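Local coordinates for diacylglycerol O-acyltransferase (Marinobacter hydrocarbonoclasticus, PDB 6CHJ), which probably transfers acyl groups from acyl-CoA to long-chain alcohols or diacylglycerol, forming wax esters or triacylglycerol, at residues 359-364 against 369-374. Residues are numbered along the deposited sequence; the frame is centred on the assembly and turned at random.
Sequences AAFHLL and PKWQTF
Ala359 sits where the returning chain passes closest to the helix: its CA makes a C-H...O contact of 3.4 Å with Trp371 O, while its methyl lies against Thr373 OG1 and, at 4.2 Å, Phe374 CE2. Phe361 receives the indole of Trp371 in an offset edge-to-face pair, the six-membered ring presenting its CE3-CZ3 edge with the planes 73° apart; Ala204 and Leu208 of helix 200-212 also touch Phe361. The imidazole of His362 reaches out from the helix over the start of 369-374, a chi1 of -179° placing CG anti to the backbone N, and Pro369 CA packs on one ring face, 3.7 Å from the centroid, as a CH-pi contact. At the ring edge, in its plane, Gln372 OE1 lies 3.4 Å from His362 CD2. Both ring nitrogens are engaged: ND1 accepts from Ala368 N, and NE2 pairs with a water oxygen 2.8 Å away that also donates weakly to Gln372 OE1. The Gln372 amide stands nearly perpendicular to the imidazole, and Gln372 NE2 donates to Phe374 O at 2.7 Å. Replacing His362 with alanine is likely to deprive Ala368 N of its acceptor and the water of its stronger bond, and to uncover Pro369 CA. Leu363 adds a looser apolar touch, CD1 to Phe374 CZ. The contacts fold the link between helix 345-365 and strand 376-380 back on the helix's last turns, within the C-terminal WS/DGAT domain.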
loop_
_atom_site.group_PDB
_atom_site.type_symbol
_atom_site.label_atom_id
_atom_site.label_comp_id
_atom_site.label_asym_id
_atom_site.label_seq_id
_atom_site.Cartn_x
_atom_site.Cartn_y
_atom_site.Cartn_z
ATOM N N ALA B 359 -8.846 -26.595 12.877
ATOM C CA ALA B 359 -7.812 -25.670 12.428
ATOM C C ALA B 359 -8.412 -24.308 12.086
ATOM O O ALA B 359 -7.823 -23.264 12.404
ATOM C CB ALA B 359 -7.055 -26.253 11.231
ATOM N N ALA B 360 -9.600 -24.298 11.465
ATOM C CA ALA B 360 -10.251 -23.028 11.153
ATOM C C ALA B 360 -10.559 -22.246 12.419
ATOM O O ALA B 360 -10.345 -21.030 12.468
ATOM C CB ALA B 360 -11.524 -23.261 10.343
ATOM N N PHE B 361 -11.038 -22.932 13.463
ATOM C CA PHE B 361 -11.315 -22.258 14.727
ATOM C C PHE B 361 -10.047 -21.663 15.308
ATOM O O PHE B 361 -10.076 -20.566 15.890
ATOM C CB PHE B 361 -11.947 -23.221 15.746
ATOM C CG PHE B 361 -12.148 -22.605 17.119
ATOM C CD1 PHE B 361 -13.343 -21.963 17.439
ATOM C CD2 PHE B 361 -11.149 -22.662 18.088
ATOM C CE1 PHE B 361 -13.533 -21.377 18.692
ATOM C CE2 PHE B 361 -11.334 -22.082 19.346
ATOM C CZ PHE B 361 -12.533 -21.434 19.643
ATOM N N HIS B 362 -8.922 -22.375 15.181
ATOM C CA HIS B 362 -7.694 -21.849 15.769
ATOM C C HIS B 362 -7.156 -20.658 14.972
ATOM O O HIS B 362 -6.727 -19.667 15.571
ATOM C CB HIS B 362 -6.617 -22.915 15.880
ATOM C CG HIS B 362 -5.358 -22.397 16.502
ATOM N ND1 HIS B 362 -5.362 -21.660 17.670
ATOM C CD2 HIS B 362 -4.063 -22.468 16.104
ATOM C CE1 HIS B 362 -4.123 -21.317 17.975
ATOM N NE2 HIS B 362 -3.315 -21.796 17.041
ATOM N N LEU B 363 -7.130 -20.762 13.629
ATOM C CA LEU B 363 -6.721 -19.639 12.776
ATOM C C LEU B 363 -7.505 -18.372 13.105
ATOM O O LEU B 363 -6.917 -17.307 13.329
ATOM C CB LEU B 363 -6.905 -19.998 11.299
ATOM C CG LEU B 363 -5.879 -21.064 10.919
ATOM C CD1 LEU B 363 -6.202 -21.731 9.604
ATOM C CD2 LEU B 363 -4.493 -20.436 10.896
ATOM N N LEU B 364 -8.839 -18.499 13.192
ATOM C CA LEU B 364 -9.706 -17.349 13.412
ATOM C C LEU B 364 -9.518 -16.742 14.797
ATOM O O LEU B 364 -9.677 -15.525 14.973
ATOM C CB LEU B 364 -11.169 -17.760 13.220
ATOM C CG LEU B 364 -11.670 -17.813 11.773
ATOM C CD1 LEU B 364 -13.006 -18.546 11.696
ATOM C CD2 LEU B 364 -11.782 -16.398 11.174
ATOM N N PRO B 369 -4.351 -23.664 20.400
ATOM C CA PRO B 369 -3.047 -24.022 19.810
ATOM C C PRO B 369 -2.878 -25.498 19.482
ATOM O O PRO B 369 -2.219 -25.852 18.489
ATOM C CB PRO B 369 -2.048 -23.581 20.893
ATOM C CG PRO B 369 -2.848 -23.449 22.152
ATOM C CD PRO B 369 -4.191 -22.971 21.693
ATOM N N LYS B 370 -3.444 -26.374 20.307
ATOM C CA LYS B 370 -3.379 -27.798 20.032
ATOM C C LYS B 370 -4.081 -28.170 18.729
ATOM O O LYS B 370 -3.850 -29.266 18.209
ATOM C CB LYS B 370 -3.993 -28.580 21.192
ATOM C CG LYS B 370 -3.047 -28.858 22.361
ATOM C CD LYS B 370 -3.818 -29.494 23.548
ATOM C CE LYS B 370 -3.142 -30.762 24.062
ATOM N NZ LYS B 370 -4.095 -31.753 24.679
ATOM N N TRP B 371 -4.937 -27.301 18.193
ATOM C CA TRP B 371 -5.664 -27.585 16.957
ATOM C C TRP B 371 -4.971 -27.014 15.714
ATOM O O TRP B 371 -5.557 -27.061 14.629
ATOM C CB TRP B 371 -7.119 -27.058 17.040
ATOM C CG TRP B 371 -8.035 -27.863 17.977
ATOM C CD1 TRP B 371 -7.756 -29.079 18.547
ATOM C CD2 TRP B 371 -9.353 -27.497 18.452
ATOM N NE1 TRP B 371 -8.799 -29.478 19.342
ATOM C CE2 TRP B 371 -9.791 -28.533 19.307
ATOM C CE3 TRP B 371 -10.195 -26.399 18.242
ATOM C CZ2 TRP B 371 -11.039 -28.506 19.946
ATOM C CZ3 TRP B 371 -11.441 -26.378 18.885
ATOM C CH2 TRP B 371 -11.844 -27.427 19.721
ATOM N N GLN B 372 -3.743 -26.484 15.849
ATOM C CA GLN B 372 -3.072 -25.835 14.720
ATOM C C GLN B 372 -3.089 -26.709 13.463
ATOM O O GLN B 372 -3.347 -26.208 12.364
ATOM C CB GLN B 372 -1.634 -25.461 15.107
ATOM C CG GLN B 372 -0.759 -24.962 13.945
ATOM C CD GLN B 372 -1.046 -23.523 13.556
ATOM O OE1 GLN B 372 -1.139 -22.643 14.416
ATOM N NE2 GLN B 372 -1.207 -23.279 12.254
ATOM N N THR B 373 -2.806 -28.014 13.612
ATOM C CA THR B 373 -2.993 -29.043 12.582
ATOM C C THR B 373 -1.997 -28.954 11.422
ATOM O O THR B 373 -1.636 -29.972 10.820
ATOM C CB THR B 373 -4.431 -28.994 12.038
ATOM O OG1 THR B 373 -5.359 -28.937 13.128
ATOM C CG2 THR B 373 -4.737 -30.209 11.177
ATOM N N PHE B 374 -1.570 -27.753 11.054
ATOM C CA PHE B 374 -0.500 -27.668 10.080
ATOM C C PHE B 374 0.257 -26.376 10.309
ATOM O O PHE B 374 -0.306 -25.375 10.755
ATOM C CB PHE B 374 -0.999 -27.786 8.625
ATOM C CG PHE B 374 -2.052 -26.780 8.241
ATOM C CD1 PHE B 374 -1.690 -25.554 7.701
ATOM C CD2 PHE B 374 -3.409 -27.084 8.370
ATOM C CE1 PHE B 374 -2.661 -24.623 7.324
ATOM C CE2 PHE B 374 -4.390 -26.166 7.992
ATOM C CZ PHE B 374 -4.015 -24.928 7.466
HETATM O O HOH W 1 -0.680 -20.898 17.202
#